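Local coordinates for putative invasin (Yersinia pseudotuberculosis IP 31758, PDB 5N40), which probably serves as a bacterial surface adhesin, its immunoglobulin-like domains carrying a terminal domain with a C-type lectin-like fold, at residues A[136-148]-A[171-184]. The protein carries 1 engineered substitution. Sequence-based numbering, arbitrary orientation.
Sequences VVAPNVKMTFEQV and YDAFTGMTDANGQL
Phe145 drives one edge of its ring at a face of Phe174 in an edge-to-face pair, the planes 68° apart and the centroids 5.2 Å from each other. Phe174 CG lies anti to the backbone N (chi1 179°), turning one ring face to Phe145 CE2, with Met143 O near an edge. Alongside, Leu184 CD2 rests on Met143 CB at 3.6 Å as the two side chains run past each other in opposite directions. Thr178 supplies the polar contact: OG1 donates to a lone pair of Ala138 O at 2.8 Å and accepts from Val141 N at 2.9 Å, so the hydroxyl is both donor and acceptor. Further on, Gln147 lays CB over a face of the Tyr171 ring as a CH-pi contact, 4.0 Å from the centroid. Between these ends Lys142 and Met177 form a non-hydrogen-bonded antiparallel pair, their extended side chains alongside, pointing the same way with CE atoms in contact; water 3 accepts from Phe145 N, within hydrogen-bonding distance of Tyr171 O and Phe174 O. The short strand 176-177 thus edges the sheet of the immunoglobulin-like domain beside 142-151, while both phenylalanines also pack on Ile166 and Met143 on Val127 of the facing sheet.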
loop_
_atom_site.group_PDB
_atom_site.type_symbol
_atom_site.label_atom_id
_atom_site.label_comp_id
_atom_site.label_asym_id
_atom_site.label_seq_id
_atom_site.Cartn_x
_atom_site.Cartn_y
_atom_site.Cartn_z
ATOM N N VAL A 136 -11.467 3.925 -21.997
ATOM C CA VAL A 136 -12.249 2.707 -21.816
ATOM C C VAL A 136 -11.670 1.926 -20.643
ATOM O O VAL A 136 -10.478 1.598 -20.632
ATOM C CB VAL A 136 -12.256 1.852 -23.092
ATOM C CG1 VAL A 136 -13.109 0.609 -22.900
ATOM C CG2 VAL A 136 -12.771 2.670 -24.264
ATOM N N VAL A 137 -12.516 1.626 -19.656
ATOM C CA VAL A 137 -12.055 0.923 -18.466
ATOM C C VAL A 137 -11.692 -0.512 -18.827
ATOM O O VAL A 137 -12.287 -1.131 -19.723
ATOM C CB VAL A 137 -13.114 0.959 -17.348
ATOM C CG1 VAL A 137 -13.455 2.402 -16.985
ATOM C CG2 VAL A 137 -14.360 0.180 -17.745
ATOM N N ALA A 138 -10.707 -1.047 -18.112
ATOM C CA ALA A 138 -10.176 -2.380 -18.381
ATOM C C ALA A 138 -10.489 -3.302 -17.204
ATOM O O ALA A 138 -9.824 -3.225 -16.159
ATOM C CB ALA A 138 -8.669 -2.307 -18.633
ATOM N N PRO A 139 -11.502 -4.155 -17.302
ATOM C CA PRO A 139 -11.819 -5.060 -16.199
ATOM C C PRO A 139 -10.932 -6.295 -16.205
ATOM O O PRO A 139 -10.362 -6.690 -17.222
ATOM C CB PRO A 139 -13.282 -5.436 -16.456
ATOM C CG PRO A 139 -13.434 -5.338 -17.932
ATOM C CD PRO A 139 -12.482 -4.256 -18.399
ATOM N N ASN A 140 -10.811 -6.891 -15.016
ATOM C CA ASN A 140 -10.146 -8.180 -14.827
ATOM C C ASN A 140 -8.646 -8.108 -15.097
ATOM O O ASN A 140 -8.018 -9.111 -15.452
ATOM C CB ASN A 140 -10.806 -9.263 -15.686
ATOM C CG ASN A 140 -12.257 -9.502 -15.294
ATOM O OD1 ASN A 140 -12.579 -9.655 -14.112
ATOM N ND2 ASN A 140 -13.144 -9.505 -16.278
ATOM N N VAL A 141 -8.051 -6.942 -14.879
ATOM C CA VAL A 141 -6.611 -6.753 -15.017
ATOM C C VAL A 141 -5.936 -7.138 -13.704
ATOM O O VAL A 141 -6.220 -6.551 -12.651
ATOM C CB VAL A 141 -6.279 -5.304 -15.398
ATOM C CG1 VAL A 141 -4.767 -5.066 -15.349
ATOM C CG2 VAL A 141 -6.833 -4.964 -16.792
ATOM N N LYS A 142 -5.030 -8.109 -13.771
ATOM C CA LYS A 142 -4.310 -8.559 -12.587
ATOM C C LYS A 142 -3.338 -7.486 -12.103
ATOM O O LYS A 142 -2.606 -6.890 -12.895
ATOM C CB LYS A 142 -3.558 -9.851 -12.897
ATOM C CG LYS A 142 -4.466 -11.053 -13.134
ATOM C CD LYS A 142 -3.629 -12.312 -13.372
ATOM C CE LYS A 142 -4.494 -13.550 -13.537
ATOM N NZ LYS A 142 -3.671 -14.772 -13.807
ATOM N N MET A 143 -3.310 -7.278 -10.787
ATOM C CA MET A 143 -2.561 -6.189 -10.173
ATOM C C MET A 143 -1.694 -6.715 -9.039
ATOM O O MET A 143 -2.092 -7.633 -8.315
ATOM C CB MET A 143 -3.515 -5.119 -9.627
ATOM C CG MET A 143 -2.929 -3.711 -9.596
ATOM S SD MET A 143 -2.662 -2.995 -11.232
ATOM C CE MET A 143 -4.319 -3.014 -11.910
ATOM N N THR A 144 -0.508 -6.120 -8.883
ATOM C CA THR A 144 0.345 -6.354 -7.723
ATOM C C THR A 144 0.812 -5.007 -7.184
ATOM O O THR A 144 0.695 -3.971 -7.846
ATOM C CB THR A 144 1.568 -7.221 -8.045
ATOM O OG1 THR A 144 2.418 -6.518 -8.949
ATOM C CG2 THR A 144 1.156 -8.562 -8.646
ATOM N N PHE A 145 1.350 -5.027 -5.968
ATOM C CA PHE A 145 1.885 -3.834 -5.327
ATOM C C PHE A 145 3.304 -4.088 -4.839
ATOM O O PHE A 145 3.632 -5.179 -4.368
ATOM C CB PHE A 145 1.017 -3.386 -4.139
ATOM C CG PHE A 145 -0.358 -2.956 -4.533
ATOM C CD1 PHE A 145 -0.589 -1.668 -4.990
ATOM C CD2 PHE A 145 -1.418 -3.837 -4.467
ATOM C CE1 PHE A 145 -1.850 -1.266 -5.361
ATOM C CE2 PHE A 145 -2.688 -3.435 -4.835
ATOM C CZ PHE A 145 -2.898 -2.146 -5.291
ATOM N N GLU A 146 4.126 -3.045 -4.921
ATOM C CA GLU A 146 5.525 -3.122 -4.518
ATOM C C GLU A 146 5.942 -1.830 -3.834
ATOM O O GLU A 146 5.711 -0.740 -4.365
ATOM C CB GLU A 146 6.422 -3.385 -5.734
ATOM C CG GLU A 146 7.866 -3.675 -5.379
ATOM C CD GLU A 146 8.703 -4.051 -6.585
ATOM O OE1 GLU A 146 8.276 -3.773 -7.724
ATOM O OE2 GLU A 146 9.792 -4.621 -6.385
ATOM N N GLN A 147 6.554 -1.952 -2.657
ATOM C CA GLN A 147 7.199 -0.808 -2.026
ATOM C C GLN A 147 8.476 -0.475 -2.786
ATOM O O GLN A 147 9.343 -1.337 -2.942
ATOM C CB GLN A 147 7.497 -1.118 -0.557
ATOM C CG GLN A 147 8.294 -0.039 0.172
ATOM C CD GLN A 147 9.801 -0.215 0.058
ATOM O OE1 GLN A 147 10.479 0.544 -0.638
ATOM N NE2 GLN A 147 10.335 -1.204 0.769
ATOM N N VAL A 148 8.587 0.761 -3.277
ATOM C CA VAL A 148 9.739 1.177 -4.072
ATOM C C VAL A 148 10.513 2.333 -3.453
ATOM O O VAL A 148 11.579 2.682 -3.972
ATOM C CB VAL A 148 9.331 1.532 -5.523
ATOM C CG1 VAL A 148 8.767 0.312 -6.245
ATOM C CG2 VAL A 148 8.333 2.685 -5.547
ATOM N N TYR A 171 2.382 -6.262 1.749
ATOM C CA TYR A 171 2.006 -5.795 0.415
ATOM C C TYR A 171 2.367 -6.816 -0.663
ATOM O O TYR A 171 1.635 -6.969 -1.646
ATOM C CB TYR A 171 2.668 -4.444 0.116
ATOM C CG TYR A 171 4.172 -4.515 0.046
ATOM C CD1 TYR A 171 4.822 -4.914 -1.120
ATOM C CD2 TYR A 171 4.953 -4.202 1.149
ATOM C CE1 TYR A 171 6.189 -4.999 -1.179
ATOM C CE2 TYR A 171 6.330 -4.277 1.093
ATOM C CZ TYR A 171 6.941 -4.682 -0.071
ATOM O OH TYR A 171 8.316 -4.768 -0.113
ATOM N N ASP A 172 3.486 -7.527 -0.499
ATOM C CA ASP A 172 3.945 -8.451 -1.533
ATOM C C ASP A 172 3.149 -9.746 -1.575
ATOM O O ASP A 172 3.379 -10.563 -2.476
ATOM C CB ASP A 172 5.440 -8.764 -1.368
ATOM C CG ASP A 172 5.817 -9.247 0.031
ATOM O OD1 ASP A 172 4.926 -9.606 0.841
ATOM O OD2 ASP A 172 7.039 -9.263 0.305
ATOM N N ALA A 173 2.211 -9.944 -0.654
ATOM C CA ALA A 173 1.307 -11.083 -0.712
ATOM C C ALA A 173 0.026 -10.777 -1.472
ATOM O O ALA A 173 -0.747 -11.703 -1.749
ATOM C CB ALA A 173 0.957 -11.555 0.706
ATOM N N PHE A 174 -0.221 -9.513 -1.818
ATOM C CA PHE A 174 -1.491 -9.158 -2.430
ATOM C C PHE A 174 -1.578 -9.667 -3.868
ATOM O O PHE A 174 -0.636 -9.544 -4.653
ATOM C CB PHE A 174 -1.710 -7.642 -2.415
ATOM C CG PHE A 174 -2.999 -7.232 -3.069
ATOM C CD1 PHE A 174 -3.070 -7.044 -4.442
ATOM C CD2 PHE A 174 -4.149 -7.093 -2.319
ATOM C CE1 PHE A 174 -4.261 -6.706 -5.045
ATOM C CE2 PHE A 174 -5.346 -6.754 -2.922
ATOM C CZ PHE A 174 -5.399 -6.559 -4.286
ATOM N N THR A 175 -2.727 -10.246 -4.202
ATOM C CA THR A 175 -3.133 -10.467 -5.578
ATOM C C THR A 175 -4.575 -10.006 -5.714
ATOM O O THR A 175 -5.346 -10.065 -4.756
ATOM C CB THR A 175 -3.014 -11.942 -6.002
ATOM O OG1 THR A 175 -3.852 -12.761 -5.172
ATOM C CG2 THR A 175 -1.579 -12.411 -5.889
ATOM N N GLY A 176 -4.932 -9.541 -6.899
ATOM C CA GLY A 176 -6.285 -9.065 -7.132
ATOM C C GLY A 176 -6.415 -8.557 -8.548
ATOM O O GLY A 176 -5.438 -8.484 -9.299
ATOM N N MET A 177 -7.650 -8.206 -8.904
ATOM C CA MET A 177 -7.992 -7.786 -10.257
ATOM C C MET A 177 -8.874 -6.552 -10.218
ATOM O O MET A 177 -9.633 -6.349 -9.273
ATOM C CB MET A 177 -8.776 -8.855 -11.018
ATOM C CG MET A 177 -7.991 -10.004 -11.552
ATOM S SD MET A 177 -9.161 -11.114 -12.341
ATOM C CE MET A 177 -8.065 -12.455 -12.802
ATOM N N THR A 178 -8.819 -5.763 -11.287
ATOM C CA THR A 178 -9.775 -4.674 -11.428
ATOM C C THR A 178 -11.175 -5.231 -11.665
ATOM O O THR A 178 -11.347 -6.344 -12.177
ATOM C CB THR A 178 -9.392 -3.749 -12.574
ATOM O OG1 THR A 178 -9.267 -4.507 -13.779
ATOM C CG2 THR A 178 -8.085 -3.044 -12.286
ATOM N N ASP A 179 -12.182 -4.455 -11.257
ATOM C CA ASP A 179 -13.574 -4.879 -11.335
ATOM C C ASP A 179 -14.197 -4.433 -12.658
ATOM O O ASP A 179 -13.506 -4.012 -13.588
ATOM C CB ASP A 179 -14.357 -4.365 -10.119
ATOM C CG ASP A 179 -14.508 -2.841 -10.079
ATOM O OD1 ASP A 179 -14.222 -2.150 -11.073
ATOM O OD2 ASP A 179 -14.936 -2.320 -9.020
ATOM N N ALA A 180 -15.527 -4.559 -12.762
ATOM C CA ALA A 180 -16.207 -4.253 -14.016
ATOM C C ALA A 180 -15.986 -2.811 -14.448
ATOM O O ALA A 180 -16.091 -2.506 -15.641
ATOM C CB ALA A 180 -17.707 -4.540 -13.888
ATOM N N ASN A 181 -15.697 -1.907 -13.505
ATOM C CA ASN A 181 -15.416 -0.513 -13.823
ATOM C C ASN A 181 -13.923 -0.227 -13.930
ATOM O O ASN A 181 -13.520 0.941 -13.960
ATOM C CB ASN A 181 -16.066 0.407 -12.786
ATOM C CG ASN A 181 -17.566 0.224 -12.719
ATOM O OD1 ASN A 181 -18.277 0.484 -13.690
ATOM N ND2 ASN A 181 -18.056 -0.220 -11.574
ATOM N N GLY A 182 -13.099 -1.266 -14.036
ATOM C CA GLY A 182 -11.672 -1.065 -14.152
ATOM C C GLY A 182 -10.994 -0.591 -12.886
ATOM O O GLY A 182 -9.866 -0.090 -12.952
ATOM N N GLN A 183 -11.638 -0.746 -11.732
ATOM C CA GLN A 183 -11.114 -0.235 -10.473
ATOM C C GLN A 183 -10.768 -1.366 -9.512
ATOM O O GLN A 183 -11.436 -2.404 -9.473
ATOM C CB GLN A 183 -12.121 0.713 -9.810
ATOM C CG GLN A 183 -12.518 1.887 -10.672
ATOM C CD GLN A 183 -13.323 2.915 -9.897
ATOM O OE1 GLN A 183 -13.475 2.806 -8.680
ATOM N NE2 GLN A 183 -13.847 3.915 -10.598
ATOM N N LEU A 184 -9.703 -1.156 -8.748
ATOM C CA LEU A 184 -9.321 -2.027 -7.640
ATOM C C LEU A 184 -9.063 -1.135 -6.437
ATOM O O LEU A 184 -8.166 -0.288 -6.484
ATOM C CB LEU A 184 -8.073 -2.845 -7.984
ATOM C CG LEU A 184 -7.386 -3.578 -6.828
ATOM C CD1 LEU A 184 -8.319 -4.601 -6.217
ATOM C CD2 LEU A 184 -6.092 -4.234 -7.297
HETATM O O HOH W 1 -12.716 -8.845 -11.677
HETATM O O HOH W 2 -2.638 -10.174 -8.931
HETATM O O HOH W 3 1.428 -7.498 -4.457
HETATM O O HOH W 4 9.863 -3.960 -1.969
#